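Local structure of acetylornithine aminotransferase (Aquifex aeolicus, 2EH6) at residues 178-183 with 224-229; 213-218 with 318-323. The protein catalyses the pyridoxal-phosphate-dependent transfer of an amino group from N(2)-acetyl-L-ornithine to 2-oxoglutarate, a step of arginine biosynthesis, and works as a homodimer. All coordinates share one frame; numbering follows the deposited sequence.

Contact 1: residues 178-183 with 224-229; sequences IEVIQG and FYAYQH. With PLP (pyridoxal-5'-phosphate), chain C.
V180, in the turn that follows the parallel strand 173-178 of the large-domain sheet, packs against A226 and Y227 at the start of a 3-10 segment, next to E179 of the cofactor pocket. The contact is small, buried and wholly apolar. V180 has helical backbone angles, which break the strand direction before 181-182. Its CB points toward the other segment and lies 4.2 Å from CB of A226. With CG1 anti to the backbone N (chi1 172°), the other branch, CG2, is the one that reaches forward: it sits 4.0 Å from CA of Y227 and touches the root of that tyrosine rather than its ring.

The ring of Y227 leads away from V180. CG of Q228 lies 3.8 Å above one face, offset toward the rim, and OH of Y227 is hydrogen-bonded to the backbone N of W84. The amide of Q228 then folds back on the turn: its OE1 takes the backbone N of Y225 at 3.0 Å, a nearly straight bond (173°) whose donor stands well above the carbonyl plane. F224 adds a ring contact here, with its CD2 3.4 Å above the centre of the Y225 ring.

One residue before V180, E179 faces the pocket and brings OE1 within 3.4 Å of the methyl carbon C2A of PLP, while its OE2 is held by the backbone N of F127.

Around this contact, I178 lies on helix 192-205, V180 and Y227 both rest on I211 of strand 208-212, and strand 181-182 pairs antiparallel with 188-189. I181 and H229 reach R317 at the end of strand 313-317, so the contact also borders the small-domain sheet.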
loop_
_atom_site.group_PDB
_atom_site.type_symbol
_atom_site.label_atom_id
_atom_site.label_comp_id
_atom_site.label_asym_id
_atom_site.label_seq_id
_atom_site.Cartn_x
_atom_site.Cartn_y
_atom_site.Cartn_z
ATOM N N ILE A 178 -15.317 11.542 6.369
ATOM C CA ILE A 178 -14.807 12.694 7.097
ATOM C C ILE A 178 -13.660 12.389 8.056
ATOM O O ILE A 178 -13.488 11.252 8.492
ATOM C CB ILE A 178 -15.964 13.333 7.903
ATOM C CG1 ILE A 178 -15.531 14.667 8.512
ATOM C CG2 ILE A 178 -16.428 12.360 8.992
ATOM C CD1 ILE A 178 -16.674 15.426 9.179
ATOM N N GLU A 179 -12.873 13.415 8.369
ATOM C CA GLU A 179 -11.786 13.293 9.338
ATOM C C GLU A 179 -12.292 14.079 10.546
ATOM O O GLU A 179 -12.720 15.217 10.385
ATOM C CB GLU A 179 -10.505 13.959 8.820
ATOM C CG GLU A 179 -9.940 13.353 7.554
ATOM C CD GLU A 179 -8.998 14.297 6.842
ATOM O OE1 GLU A 179 -7.839 14.454 7.294
ATOM O OE2 GLU A 179 -9.424 14.897 5.835
ATOM N N VAL A 180 -12.261 13.487 11.739
ATOM C CA VAL A 180 -12.717 14.188 12.941
ATOM C C VAL A 180 -11.924 15.485 13.074
ATOM O O VAL A 180 -12.460 16.528 13.459
ATOM C CB VAL A 180 -12.533 13.314 14.201
ATOM C CG1 VAL A 180 -12.835 14.124 15.447
ATOM C CG2 VAL A 180 -13.470 12.116 14.131
ATOM N N ILE A 181 -10.637 15.400 12.757
ATOM C CA ILE A 181 -9.735 16.548 12.753
ATOM C C ILE A 181 -8.939 16.393 11.454
ATOM O O ILE A 181 -8.286 15.371 11.246
ATOM C CB ILE A 181 -8.746 16.536 13.949
ATOM C CG1 ILE A 181 -9.505 16.653 15.274
ATOM C CG2 ILE A 181 -7.766 17.702 13.819
ATOM C CD1 ILE A 181 -8.617 16.577 16.505
ATOM N N GLN A 182 -9.010 17.384 10.572
ATOM C CA GLN A 182 -8.278 17.311 9.310
ATOM C C GLN A 182 -6.825 17.717 9.545
ATOM O O GLN A 182 -6.520 18.898 9.680
ATOM C CB GLN A 182 -8.904 18.243 8.270
ATOM C CG GLN A 182 -10.387 18.021 8.015
ATOM C CD GLN A 182 -10.919 18.950 6.939
ATOM O OE1 GLN A 182 -10.713 20.159 7.001
ATOM N NE2 GLN A 182 -11.606 18.388 5.946
ATOM N N GLY A 183 -5.931 16.736 9.581
ATOM C CA GLY A 183 -4.527 17.022 9.817
ATOM C C GLY A 183 -3.814 17.762 8.701
ATOM O O GLY A 183 -3.411 18.914 8.867
ATOM N N PHE A 224 -8.391 6.140 22.006
ATOM C CA PHE A 224 -7.935 5.159 21.034
ATOM C C PHE A 224 -8.362 5.588 19.628
ATOM O O PHE A 224 -7.538 5.647 18.714
ATOM C CB PHE A 224 -8.489 3.776 21.351
ATOM C CG PHE A 224 -7.714 2.672 20.706
ATOM C CD1 PHE A 224 -6.501 2.255 21.246
ATOM C CD2 PHE A 224 -8.160 2.092 19.524
ATOM C CE1 PHE A 224 -5.739 1.275 20.613
ATOM C CE2 PHE A 224 -7.406 1.114 18.884
ATOM C CZ PHE A 224 -6.195 0.704 19.428
ATOM N N TYR A 225 -9.651 5.873 19.459
ATOM C CA TYR A 225 -10.180 6.356 18.185
ATOM C C TYR A 225 -10.698 7.759 18.468
ATOM O O TYR A 225 -11.402 7.969 19.451
ATOM C CB TYR A 225 -11.332 5.481 17.691
ATOM C CG TYR A 225 -10.953 4.048 17.423
ATOM C CD1 TYR A 225 -9.887 3.730 16.577
ATOM C CD2 TYR A 225 -11.675 3.005 17.996
ATOM C CE1 TYR A 225 -9.554 2.412 16.307
ATOM C CE2 TYR A 225 -11.353 1.684 17.735
ATOM C CZ TYR A 225 -10.294 1.393 16.889
ATOM O OH TYR A 225 -9.990 0.087 16.618
ATOM N N ALA A 226 -10.349 8.717 17.617
ATOM C CA ALA A 226 -10.778 10.097 17.816
ATOM C C ALA A 226 -12.298 10.276 17.831
ATOM O O ALA A 226 -12.811 11.177 18.497
ATOM C CB ALA A 226 -10.163 10.991 16.745
ATOM N N TYR A 227 -13.021 9.431 17.105
ATOM C CA TYR A 227 -14.477 9.564 17.063
ATOM C C TYR A 227 -15.116 9.371 18.438
ATOM O O TYR A 227 -16.244 9.797 18.669
ATOM C CB TYR A 227 -15.087 8.576 16.056
ATOM C CG TYR A 227 -15.207 7.136 16.521
ATOM C CD1 TYR A 227 -16.159 6.757 17.477
ATOM C CD2 TYR A 227 -14.378 6.145 15.993
ATOM C CE1 TYR A 227 -16.278 5.428 17.890
ATOM C CE2 TYR A 227 -14.486 4.821 16.399
ATOM C CZ TYR A 227 -15.436 4.465 17.350
ATOM O OH TYR A 227 -15.519 3.151 17.763
ATOM N N GLN A 228 -14.385 8.739 19.348
ATOM C CA GLN A 228 -14.896 8.483 20.689
ATOM C C GLN A 228 -15.063 9.761 21.508
ATOM O O GLN A 228 -15.792 9.779 22.498
ATOM C CB GLN A 228 -13.970 7.502 21.416
ATOM C CG GLN A 228 -13.777 6.190 20.669
ATOM C CD GLN A 228 -12.767 5.278 21.336
ATOM O OE1 GLN A 228 -11.676 5.707 21.699
ATOM N NE2 GLN A 228 -13.122 4.009 21.486
ATOM N N HIS A 229 -14.389 10.829 21.100
ATOM C CA HIS A 229 -14.502 12.101 21.804
ATOM C C HIS A 229 -15.923 12.647 21.666
ATOM O O HIS A 229 -16.377 13.448 22.483
ATOM C CB HIS A 229 -13.525 13.127 21.221
ATOM C CG HIS A 229 -12.108 12.957 21.675
ATOM N ND1 HIS A 229 -11.709 13.188 22.975
ATOM C CD2 HIS A 229 -10.986 12.626 20.990
ATOM C CE1 HIS A 229 -10.403 13.010 23.071
ATOM N NE2 HIS A 229 -9.940 12.670 21.880
HETATM N N1 PLP C . -5.985 9.837 5.079
HETATM C C2 PLP C . -5.587 10.632 6.090
HETATM C C2A PLP C . -6.609 11.286 6.983
HETATM C C3 PLP C . -4.216 10.858 6.322
HETATM O O3 PLP C . -3.809 11.664 7.349
HETATM C C4 PLP C . -3.256 10.227 5.463
HETATM C C4A PLP C . -1.814 10.454 5.716
HETATM C C5 PLP C . -3.736 9.381 4.383
HETATM C C6 PLP C . -5.121 9.220 4.236
HETATM C C5A PLP C . -2.771 8.689 3.433
HETATM O O4P PLP C . -2.150 7.592 4.105
HETATM P P PLP C . -1.112 6.863 3.093
HETATM O O1P PLP C . -0.486 5.735 3.821
HETATM O O2P PLP C . -1.847 6.303 1.793
HETATM O O3P PLP C . 0.018 7.919 2.646
#

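Contact 2: residues 213-218 with 318-323; sequences EVQTGI and GLMLGL. With PLP (pyridoxal-5'-phosphate), chain C.
M320 sends its side chain from the first residue of strand 320-324 into the turn formed by Q215 and T216. Its CB already points at that turn, and CG and SD carry on in an extended line, CG anti to the backbone N (chi1 -175°). SD comes alongside the threonine methyl, 3.9 Å from T216 CG2, and also lies against CG of Q215. A bend at the last torsion (chi3 -70°) then lays the terminal CE across the backbone of the turn. There CE meets T216 CA at 3.4 Å and lies against the backbone O of Q215. CE and T216 CG2, 3.5 Å apart, are tighter than ordinary van der Waals contact; the approach of CE to CG of Q215 is too short to be taken literally.

The turn that receives it is held from inside. OG1 of T216 donates to OE1 of E213 at 2.6 Å, coming from above the carboxylate plane (50° out of it), and G217 N bonds to E213 O at 2.7 Å. At G217 a side chain would run into that same carbonyl oxygen. An alanine in place of T216 would probably leave E213 OE1 without its hydroxyl donor and the M320 methyl with a gap where CG2 had been.

Toward the cofactor, V214 lies over one face of the pyridine ring, its CG1 3.6 Å from C4 of PLP, and Q215 brings CB to 3.1 Å from the phenolic O3. The backbone N of V214 is hydrogen-bonded to D212, another residue of the pocket, and V214 also touches K241, the cofactor lysine, which is not attached here. The Asp-Glu-Val-Gln-Thr-Gly run from D212 to G217, which sets V214 over the ring and receives M320 of the small-domain sheet, belongs to the signature region of class-III aminotransferases.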
loop_
_atom_site.group_PDB
_atom_site.type_symbol
_atom_site.label_atom_id
_atom_site.label_comp_id
_atom_site.label_asym_id
_atom_site.label_seq_id
_atom_site.Cartn_x
_atom_site.Cartn_y
_atom_site.Cartn_z
ATOM N N GLU A 213 -9.654 7.610 10.076
ATOM C CA GLU A 213 -8.828 7.800 11.268
ATOM C C GLU A 213 -7.359 7.438 11.033
ATOM O O GLU A 213 -6.631 7.116 11.968
ATOM C CB GLU A 213 -9.394 6.989 12.439
ATOM C CG GLU A 213 -10.746 7.525 12.906
ATOM C CD GLU A 213 -10.748 7.941 14.363
ATOM O OE1 GLU A 213 -9.673 8.332 14.885
ATOM O OE2 GLU A 213 -11.833 7.893 14.977
ATOM N N VAL A 214 -6.927 7.508 9.782
ATOM C CA VAL A 214 -5.540 7.194 9.438
ATOM C C VAL A 214 -4.579 8.057 10.237
ATOM O O VAL A 214 -3.565 7.574 10.728
ATOM C CB VAL A 214 -5.285 7.407 7.928
ATOM C CG1 VAL A 214 -3.781 7.419 7.630
ATOM C CG2 VAL A 214 -5.955 6.283 7.143
ATOM N N GLN A 215 -4.916 9.335 10.370
ATOM C CA GLN A 215 -4.086 10.280 11.103
ATOM C C GLN A 215 -4.478 10.430 12.574
ATOM O O GLN A 215 -3.611 10.510 13.441
ATOM C CB GLN A 215 -4.147 11.652 10.424
ATOM C CG GLN A 215 -3.573 12.785 11.260
ATOM C CD GLN A 215 -2.167 13.183 10.859
ATOM O OE1 GLN A 215 -1.957 14.244 10.260
ATOM N NE2 GLN A 215 -1.192 12.332 11.181
ATOM N N THR A 216 -5.779 10.465 12.855
ATOM C CA THR A 216 -6.258 10.631 14.228
ATOM C C THR A 216 -6.306 9.351 15.050
ATOM O O THR A 216 -6.368 9.399 16.279
ATOM C CB THR A 216 -7.689 11.209 14.263
ATOM O OG1 THR A 216 -8.576 10.289 13.621
ATOM C CG2 THR A 216 -7.755 12.559 13.563
ATOM N N GLY A 217 -6.285 8.210 14.380
ATOM C CA GLY A 217 -6.387 6.946 15.084
ATOM C C GLY A 217 -5.224 6.460 15.925
ATOM O O GLY A 217 -4.104 6.982 15.868
ATOM N N ILE A 218 -5.525 5.438 16.717
ATOM C CA ILE A 218 -4.565 4.779 17.589
ATOM C C ILE A 218 -3.920 5.696 18.633
ATOM O O ILE A 218 -2.693 5.786 18.728
ATOM C CB ILE A 218 -3.470 4.067 16.753
ATOM C CG1 ILE A 218 -4.097 3.393 15.518
ATOM C CG2 ILE A 218 -2.778 3.002 17.594
ATOM C CD1 ILE A 218 -5.210 2.374 15.825
ATOM N N GLY A 318 -5.319 16.413 22.115
ATOM C CA GLY A 318 -4.319 15.426 22.491
ATOM C C GLY A 318 -2.938 15.810 21.991
ATOM O O GLY A 318 -2.440 16.891 22.314
ATOM N N LEU A 319 -2.313 14.931 21.209
ATOM C CA LEU A 319 -0.992 15.215 20.666
ATOM C C LEU A 319 -1.036 15.472 19.161
ATOM O O LEU A 319 -0.061 15.235 18.440
ATOM C CB LEU A 319 -0.001 14.089 20.999
ATOM C CG LEU A 319 0.442 14.051 22.470
ATOM C CD1 LEU A 319 1.411 12.905 22.710
ATOM C CD2 LEU A 319 1.095 15.379 22.833
ATOM N N MET A 320 -2.193 15.928 18.692
ATOM C CA MET A 320 -2.359 16.306 17.299
ATOM C C MET A 320 -2.690 17.785 17.417
ATOM O O MET A 320 -3.859 18.173 17.499
ATOM C CB MET A 320 -3.516 15.577 16.621
ATOM C CG MET A 320 -3.579 15.904 15.130
ATOM S SD MET A 320 -4.956 15.187 14.231
ATOM C CE MET A 320 -4.503 13.519 14.243
ATOM N N LEU A 321 -1.652 18.610 17.441
ATOM C CA LEU A 321 -1.849 20.039 17.610
ATOM C C LEU A 321 -1.304 20.873 16.468
ATOM O O LEU A 321 -0.417 20.445 15.734
ATOM C CB LEU A 321 -1.204 20.482 18.929
ATOM C CG LEU A 321 -1.736 19.783 20.183
ATOM C CD1 LEU A 321 -0.838 20.087 21.372
ATOM C CD2 LEU A 321 -3.160 20.238 20.454
ATOM N N GLY A 322 -1.847 22.076 16.333
ATOM C CA GLY A 322 -1.401 22.974 15.290
ATOM C C GLY A 322 -1.387 24.406 15.781
ATOM O O GLY A 322 -2.144 24.777 16.677
ATOM N N LEU A 323 -0.504 25.208 15.199
ATOM C CA LEU A 323 -0.391 26.615 15.550
ATOM C C LEU A 323 -0.525 27.382 14.245
ATOM O O LEU A 323 0.370 27.349 13.398
ATOM C CB LEU A 323 0.967 26.902 16.202
ATOM C CG LEU A 323 1.273 28.349 16.605
ATOM C CD1 LEU A 323 0.224 28.864 17.582
ATOM C CD2 LEU A 323 2.657 28.408 17.232
HETATM N N1 PLP C . -5.985 9.837 5.079
HETATM C C2 PLP C . -5.587 10.632 6.090
HETATM C C2A PLP C . -6.609 11.286 6.983
HETATM C C3 PLP C . -4.216 10.858 6.322
HETATM O O3 PLP C . -3.809 11.664 7.349
HETATM C C4 PLP C . -3.256 10.227 5.463
HETATM C C4A PLP C . -1.814 10.454 5.716
HETATM C C5 PLP C . -3.736 9.381 4.383
HETATM C C6 PLP C . -5.121 9.220 4.236
HETATM C C5A PLP C . -2.771 8.689 3.433
HETATM O O4P PLP C . -2.150 7.592 4.105
HETATM P P PLP C . -1.112 6.863 3.093
HETATM O O1P PLP C . -0.486 5.735 3.821
HETATM O O2P PLP C . -1.847 6.303 1.793
HETATM O O3P PLP C . 0.018 7.919 2.646
#

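Contacts 1 and 2 lie with their centres about 8 Å apart and meet at one carboxylate. E213 of contact 2 receives the first two backbone amides of the 3-10 segment in contact 1, probably as hydrogen bonds: A226 N to OE1 at 2.8 Å and Y227 N to OE2 at 2.9 Å. CB of A226 also packs on CB of T216 at 3.5 Å, and I181 of 178-183 touches both T216 and M320. One segment of each contact reaches PLP, 178-183 through E179 and 213-218 through V214 and Q215. The cofactor is also hydrogen-bonded to the backbone N of G95 and of T96, and to the hydroxyl of T270 of the second subunit.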